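Beta-fructofuranosidase (Bifidobacterium adolescentis, PDB 6NOB) probably hydrolyses beta-fructofuranosides such as sucrose, releasing fructose, as a member of glycoside hydrolase family 32. Local coordinates at residues His44-Ala49 / His53-Ala58; Asn149-Gly152 / Met158-Gly161. One frame throughout, in Å; residues are numbered along the deposited sequence.

How the contacts relate
Contact 1 joins the two sheets of the small N-terminal beta-sandwich, and contact 2 closes a loop in the catalytic five-bladed propeller of family 32. Their centres lie about 17 Å apart, contact 1 about 30 Å and contact 2 about 14 Å from the centre of the chain. The domains meet between them: Tyr151 OH of contact 2 packs 3.8 Å from His53 N of contact 1. Nearby, His54 hydrogen-bonds Glu179, whose neighbour Pro180 touches His159. Contact 2 is the one linked to a ligand, since the side chain of Met158, which also touches Trp128 and Asn130 of the WMNDPNG sequence that marks the family's active site, is about 3 Å from a bound PEG (nearest atoms).

Contact 1 (His44-Ala49 / His53-Ala58); sequences HTMPIA and HHFSIA
His44 faces Phe55 and Met46 faces His53 where the chain doubles back, the two segments running 157° apart in direction. Their CA atoms stand 7.9 Å apart at His44 and Phe55 and 6.4 Å at Met46 and His53, a spacing bridged by side chains. His44 lays its imidazole flat against Ile57: CG1 sits 3.7 Å from the ring centroid of His44, only 9° off the ring normal, a CH-pi contact over the face. The CB of His44 meets Phe55 CD1 at 3.8 Å. With an alanine here the CB contact would remain, but Ile57 CG1 would probably lose its imidazole cover and a gap would open between the strands. Strand 40-45 belongs to one four-stranded antiparallel sheet and strand 52-58 to another, so the turn between them forms a beta-arch linking the two layers of the N-terminal sandwich. Phe55 fills the interior, where Val31 of the first sheet and Ala21 of the second also touch it; its CZ lies 3.9 Å from Met46 CB. Met46 bends at its last torsion (chi3 -66°), which swings CE back alongside His53 CB, 3.8 Å away. Pro47 crosses the His53 ring at about a right angle and sets CD over its face, 3.9 Å from the centroid, while Glu50 hydrogen-bonds ND1 of the same imidazole.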
ATOM      1  N   HIS A  44     -23.345  24.253 -11.357  1.00 59.51           N
ATOM      2  CA  HIS A  44     -21.930  24.200 -11.689  1.00 58.21           C
ATOM      3  C   HIS A  44     -21.744  23.608 -13.078  1.00 57.86           C
ATOM      4  O   HIS A  44     -22.486  22.717 -13.496  1.00 60.60           O
ATOM      5  CB  HIS A  44     -21.147  23.373 -10.663  1.00 56.34           C
ATOM      6  CG  HIS A  44     -21.096  23.994  -9.302  1.00 58.88           C
ATOM      7  ND1 HIS A  44     -19.912  24.314  -8.674  1.00 60.30           N
ATOM      8  CD2 HIS A  44     -22.084  24.357  -8.450  1.00 60.61           C
ATOM      9  CE1 HIS A  44     -20.172  24.846  -7.494  1.00 60.55           C
ATOM     10  NE2 HIS A  44     -21.482  24.885  -7.333  1.00 61.96           N
ATOM     11  N   THR A  45     -20.742  24.109 -13.792  1.00 52.25           N
ATOM     12  CA  THR A  45     -20.422  23.634 -15.129  1.00 52.75           C
ATOM     13  C   THR A  45     -18.989  23.128 -15.152  1.00 53.82           C
ATOM     14  O   THR A  45     -18.081  23.800 -14.652  1.00 54.77           O
ATOM     15  CB  THR A  45     -20.611  24.740 -16.169  1.00 54.97           C
ATOM     16  OG1 THR A  45     -21.975  25.177 -16.161  1.00 61.41           O
ATOM     17  CG2 THR A  45     -20.255  24.229 -17.558  1.00 52.93           C
ATOM     18  N   MET A  46     -18.796  21.942 -15.715  1.00 53.99           N
ATOM     19  CA  MET A  46     -17.450  21.435 -15.924  1.00 49.63           C
ATOM     20  C   MET A  46     -16.718  22.352 -16.900  1.00 50.74           C
ATOM     21  O   MET A  46     -17.288  22.719 -17.937  1.00 52.20           O
ATOM     22  CB  MET A  46     -17.490  20.006 -16.464  1.00 52.34           C
ATOM     23  CG  MET A  46     -16.126  19.358 -16.625  1.00 54.35           C
ATOM     24  SD  MET A  46     -16.225  17.611 -17.074  1.00 55.30           S
ATOM     25  CE  MET A  46     -16.969  16.919 -15.599  1.00 53.97           C
ATOM     26  N   PRO A  47     -15.488  22.767 -16.595  1.00 48.77           N
ATOM     27  CA  PRO A  47     -14.742  23.612 -17.537  1.00 48.44           C
ATOM     28  C   PRO A  47     -14.618  22.945 -18.898  1.00 51.08           C
ATOM     29  O   PRO A  47     -14.477  21.724 -19.001  1.00 56.76           O
ATOM     30  CB  PRO A  47     -13.377  23.774 -16.858  1.00 44.85           C
ATOM     31  CG  PRO A  47     -13.662  23.586 -15.406  1.00 41.02           C
ATOM     32  CD  PRO A  47     -14.754  22.557 -15.336  1.00 41.38           C
ATOM     33  N   ILE A  48     -14.671  23.770 -19.950  1.00 49.39           N
ATOM     34  CA  ILE A  48     -14.790  23.256 -21.313  1.00 53.74           C
ATOM     35  C   ILE A  48     -13.656  22.293 -21.637  1.00 53.42           C
ATOM     36  O   ILE A  48     -13.880  21.219 -22.209  1.00 52.27           O
ATOM     37  CB  ILE A  48     -14.834  24.417 -22.322  1.00 55.15           C
ATOM     38  CG1 ILE A  48     -15.722  25.549 -21.807  1.00 58.33           C
ATOM     39  CG2 ILE A  48     -15.319  23.922 -23.675  1.00 61.22           C
ATOM     40  CD1 ILE A  48     -15.512  26.860 -22.545  1.00 56.81           C
ATOM     41  N   ALA A  49     -12.425  22.656 -21.277  1.00 46.98           N
ATOM     42  CA  ALA A  49     -11.268  21.883 -21.706  1.00 45.24           C
ATOM     43  C   ALA A  49     -11.103  20.572 -20.950  1.00 47.94           C
ATOM     44  O   ALA A  49     -10.295  19.737 -21.373  1.00 50.12           O
ATOM     45  CB  ALA A  49     -10.002  22.728 -21.557  1.00 44.98           C
ATOM     46  N   HIS A  53     -13.584  16.321 -13.743  1.00 46.85           N
ATOM     47  CA  HIS A  53     -13.537  17.461 -12.838  1.00 42.09           C
ATOM     48  C   HIS A  53     -14.055  17.054 -11.467  1.00 47.14           C
ATOM     49  O   HIS A  53     -15.037  16.317 -11.354  1.00 47.23           O
ATOM     50  CB  HIS A  53     -14.351  18.642 -13.383  1.00 38.94           C
ATOM     51  CG  HIS A  53     -14.266  19.877 -12.538  1.00 44.10           C
ATOM     52  ND1 HIS A  53     -13.200  20.750 -12.598  1.00 44.64           N
ATOM     53  CD2 HIS A  53     -15.115  20.384 -11.612  1.00 43.10           C
ATOM     54  CE1 HIS A  53     -13.397  21.742 -11.747  1.00 43.75           C
ATOM     55  NE2 HIS A  53     -14.550  21.543 -11.135  1.00 44.94           N
ATOM     56  N   HIS A  54     -13.380  17.548 -10.432  1.00 47.20           N
ATOM     57  CA  HIS A  54     -13.793  17.350  -9.048  1.00 45.79           C
ATOM     58  C   HIS A  54     -14.606  18.566  -8.621  1.00 44.15           C
ATOM     59  O   HIS A  54     -14.059  19.662  -8.466  1.00 46.19           O
ATOM     60  CB  HIS A  54     -12.570  17.148  -8.154  1.00 44.63           C
ATOM     61  CG  HIS A  54     -12.871  17.147  -6.685  1.00 48.30           C
ATOM     62  ND1 HIS A  54     -11.886  17.276  -5.728  1.00 46.88           N
ATOM     63  CD2 HIS A  54     -14.037  17.019  -6.008  1.00 48.94           C
ATOM     64  CE1 HIS A  54     -12.433  17.236  -4.527  1.00 42.76           C
ATOM     65  NE2 HIS A  54     -13.737  17.083  -4.669  1.00 49.42           N
ATOM     66  N   PHE A  55     -15.911  18.373  -8.442  1.00 41.24           N
ATOM     67  CA  PHE A  55     -16.801  19.429  -7.981  1.00 37.73           C
ATOM     68  C   PHE A  55     -16.843  19.458  -6.461  1.00 44.63           C
ATOM     69  O   PHE A  55     -16.851  18.411  -5.808  1.00 48.40           O
ATOM     70  CB  PHE A  55     -18.220  19.227  -8.516  1.00 43.57           C
ATOM     71  CG  PHE A  55     -18.344  19.369 -10.003  1.00 47.28           C
ATOM     72  CD1 PHE A  55     -18.603  20.604 -10.573  1.00 47.60           C
ATOM     73  CD2 PHE A  55     -18.229  18.265 -10.829  1.00 52.47           C
ATOM     74  CE1 PHE A  55     -18.729  20.737 -11.942  1.00 48.16           C
ATOM     75  CE2 PHE A  55     -18.356  18.393 -12.199  1.00 53.97           C
ATOM     76  CZ  PHE A  55     -18.607  19.630 -12.755  1.00 51.93           C
ATOM     77  N   SER A  56     -16.874  20.665  -5.903  1.00 35.19           N
ATOM     78  CA  SER A  56     -17.111  20.875  -4.478  1.00 49.77           C
ATOM     79  C   SER A  56     -18.211  21.920  -4.362  1.00 50.56           C
ATOM     80  O   SER A  56     -17.982  23.100  -4.645  1.00 54.42           O
ATOM     81  CB  SER A  56     -15.840  21.322  -3.755  1.00 46.68           C
ATOM     82  OG  SER A  56     -15.142  20.207  -3.228  1.00 48.84           O
ATOM     83  N   ILE A  57     -19.402  21.486  -3.962  1.00 53.37           N
ATOM     84  CA  ILE A  57     -20.602  22.311  -4.008  1.00 54.91           C
ATOM     85  C   ILE A  57     -21.096  22.542  -2.588  1.00 58.69           C
ATOM     86  O   ILE A  57     -21.242  21.589  -1.813  1.00 63.26           O
ATOM     87  CB  ILE A  57     -21.697  21.659  -4.870  1.00 52.50           C
ATOM     88  CG1 ILE A  57     -21.163  21.375  -6.274  1.00 46.36           C
ATOM     89  CG2 ILE A  57     -22.930  22.546  -4.929  1.00 55.57           C
ATOM     90  CD1 ILE A  57     -21.912  20.284  -7.006  1.00 45.71           C
ATOM     91  N   ALA A  58     -21.352  23.803  -2.253  1.00 55.63           N
ATOM     92  CA  ALA A  58     -21.921  24.135  -0.956  1.00 51.87           C
ATOM     93  C   ALA A  58     -23.375  23.688  -0.896  1.00 56.28           C
ATOM     94  O   ALA A  58     -24.158  23.956  -1.813  1.00 59.16           O
ATOM     95  CB  ALA A  58     -21.816  25.637  -0.698  1.00 44.60           C
TER

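Contact 2 (Asn149-Gly152 / Met158-Gly161); sequences NPYG and MHWG
Pro150 lies over one face of the His159 imidazole, its CD 3.5 Å from the ring centroid and 15° off the normal, a close CH-pi contact displaced toward the rim that carries ND1 and CE1. The two residues flank the loop joining antiparallel neighbours 141-149 and 159-165 in one blade of the family 32 beta-propeller, and all five touching residues are buried. His159 CG is anti to its carbonyl carbon (chi1 -53°), which aims the ring across at the loop; ND1 there has weak hydrogen bonds to Leu148 O and Asn157 O. The loop is shaped by an Asx turn: Asn149 OD1 accepts from Tyr151 N at 3.1 Å, the donor standing well above the carbonyl plane rather than on a lone pair. The amide of Asn149 is anchored at its other end as well, ND2 bonding to Gly154 O, so two bonds fix its rotation. Met158 points its CB away from the loop, but the chain doubles back at chi2 and chi3 until CE rests 4.0 Å from Asn149 CB. Tyr151 and His159 meet obliquely, their planes at 52°, with His159 NE2 at the tyrosine's edge, 3.9 Å from CE2. One water, lying in the plane of both rings, joins their polar ends, 2.7 Å from Tyr151 OH and 2.9 Å from His159 NE2.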
ATOM      1  N   ASN A 149      -7.422   6.197  -7.545  1.00 35.70           N
ATOM      2  CA  ASN A 149      -8.104   6.608  -8.773  1.00 40.10           C
ATOM      3  C   ASN A 149      -9.603   6.526  -8.536  1.00 40.89           C
ATOM      4  O   ASN A 149     -10.159   5.412  -8.496  1.00 41.75           O
ATOM      5  CB  ASN A 149      -7.708   5.730  -9.961  1.00 38.51           C
ATOM      6  CG  ASN A 149      -8.658   5.886 -11.142  1.00 44.97           C
ATOM      7  OD1 ASN A 149      -9.152   6.981 -11.421  1.00 40.86           O
ATOM      8  ND2 ASN A 149      -8.926   4.783 -11.837  1.00 45.42           N
ATOM      9  N   PRO A 150     -10.305   7.650  -8.380  1.00 39.80           N
ATOM     10  CA  PRO A 150     -11.740   7.604  -8.087  1.00 41.90           C
ATOM     11  C   PRO A 150     -12.635   7.420  -9.303  1.00 43.42           C
ATOM     12  O   PRO A 150     -13.859   7.485  -9.156  1.00 40.53           O
ATOM     13  CB  PRO A 150     -11.988   8.975  -7.440  1.00 36.85           C
ATOM     14  CG  PRO A 150     -11.015   9.869  -8.119  1.00 37.42           C
ATOM     15  CD  PRO A 150      -9.789   9.030  -8.403  1.00 40.22           C
ATOM     16  N   TYR A 151     -12.078   7.185 -10.494  1.00 40.58           N
ATOM     17  CA  TYR A 151     -12.875   7.139 -11.711  1.00 44.15           C
ATOM     18  C   TYR A 151     -13.061   5.742 -12.286  1.00 43.62           C
ATOM     19  O   TYR A 151     -13.812   5.591 -13.257  1.00 52.76           O
ATOM     20  CB  TYR A 151     -12.253   8.042 -12.787  1.00 44.77           C
ATOM     21  CG  TYR A 151     -12.305   9.508 -12.444  1.00 40.85           C
ATOM     22  CD1 TYR A 151     -13.456  10.252 -12.666  1.00 39.80           C
ATOM     23  CD2 TYR A 151     -11.206  10.147 -11.882  1.00 43.20           C
ATOM     24  CE1 TYR A 151     -13.509  11.595 -12.348  1.00 42.63           C
ATOM     25  CE2 TYR A 151     -11.247  11.489 -11.560  1.00 38.18           C
ATOM     26  CZ  TYR A 151     -12.401  12.207 -11.794  1.00 42.86           C
ATOM     27  OH  TYR A 151     -12.443  13.543 -11.473  1.00 43.44           O
ATOM     28  N   GLY A 152     -12.415   4.725 -11.731  1.00 39.65           N
ATOM     29  CA  GLY A 152     -12.524   3.410 -12.329  1.00 44.13           C
ATOM     30  C   GLY A 152     -11.955   2.328 -11.439  1.00 45.50           C
ATOM     31  O   GLY A 152     -11.544   2.574 -10.304  1.00 41.75           O
ATOM     32  N   MET A 158      -3.248   9.748 -10.797  1.00 36.14           N
ATOM     33  CA  MET A 158      -3.147   9.405  -9.387  1.00 37.47           C
ATOM     34  C   MET A 158      -3.568  10.558  -8.486  1.00 41.95           C
ATOM     35  O   MET A 158      -3.099  11.691  -8.644  1.00 38.35           O
ATOM     36  CB  MET A 158      -1.719   8.967  -9.060  1.00 32.25           C
ATOM     37  CG  MET A 158      -1.493   7.482  -9.274  1.00 35.50           C
ATOM     38  SD  MET A 158      -2.430   6.497  -8.087  1.00 41.50           S
ATOM     39  CE  MET A 158      -3.776   5.869  -9.083  1.00 27.99           C
ATOM     40  N   HIS A 159      -4.461  10.253  -7.545  1.00 37.69           N
ATOM     41  CA  HIS A 159      -4.853  11.114  -6.440  1.00 34.07           C
ATOM     42  C   HIS A 159      -4.260  10.567  -5.146  1.00 34.51           C
ATOM     43  O   HIS A 159      -3.690   9.473  -5.107  1.00 34.57           O
ATOM     44  CB  HIS A 159      -6.379  11.195  -6.301  1.00 34.72           C
ATOM     45  CG  HIS A 159      -7.106  11.578  -7.553  1.00 37.10           C
ATOM     46  ND1 HIS A 159      -6.937  10.918  -8.752  1.00 36.53           N
ATOM     47  CD2 HIS A 159      -8.039  12.534  -7.778  1.00 37.63           C
ATOM     48  CE1 HIS A 159      -7.718  11.465  -9.666  1.00 40.83           C
ATOM     49  NE2 HIS A 159      -8.398  12.447  -9.100  1.00 38.96           N
ATOM     50  N   TRP A 160      -4.432  11.327  -4.068  1.00 35.18           N
ATOM     51  CA  TRP A 160      -4.125  10.867  -2.718  1.00 35.42           C
ATOM     52  C   TRP A 160      -5.431  10.748  -1.941  1.00 38.91           C
ATOM     53  O   TRP A 160      -6.106  11.753  -1.696  1.00 42.44           O
ATOM     54  CB  TRP A 160      -3.168  11.821  -2.008  1.00 38.03           C
ATOM     55  CG  TRP A 160      -1.719  11.559  -2.268  1.00 38.29           C
ATOM     56  CD1 TRP A 160      -1.147  11.195  -3.451  1.00 32.96           C
ATOM     57  CD2 TRP A 160      -0.653  11.650  -1.316  1.00 32.67           C
ATOM     58  NE1 TRP A 160       0.211  11.057  -3.296  1.00 33.05           N
ATOM     59  CE2 TRP A 160       0.538  11.330  -1.993  1.00 31.49           C
ATOM     60  CE3 TRP A 160      -0.593  11.972   0.043  1.00 34.36           C
ATOM     61  CZ2 TRP A 160       1.778  11.318  -1.356  1.00 36.12           C
ATOM     62  CZ3 TRP A 160       0.637  11.958   0.673  1.00 33.85           C
ATOM     63  CH2 TRP A 160       1.806  11.636  -0.025  1.00 35.28           C
ATOM     64  N   GLY A 161      -5.788   9.521  -1.564  1.00 40.67           N
ATOM     65  CA  GLY A 161      -6.829   9.325  -0.579  1.00 35.97           C
ATOM     66  C   GLY A 161      -6.297   9.551   0.823  1.00 36.13           C
ATOM     67  O   GLY A 161      -5.093   9.673   1.045  1.00 35.37           O
TER
HETATM   68  O   HOH W   1     -10.261  14.460 -10.087  1.00 36.51           O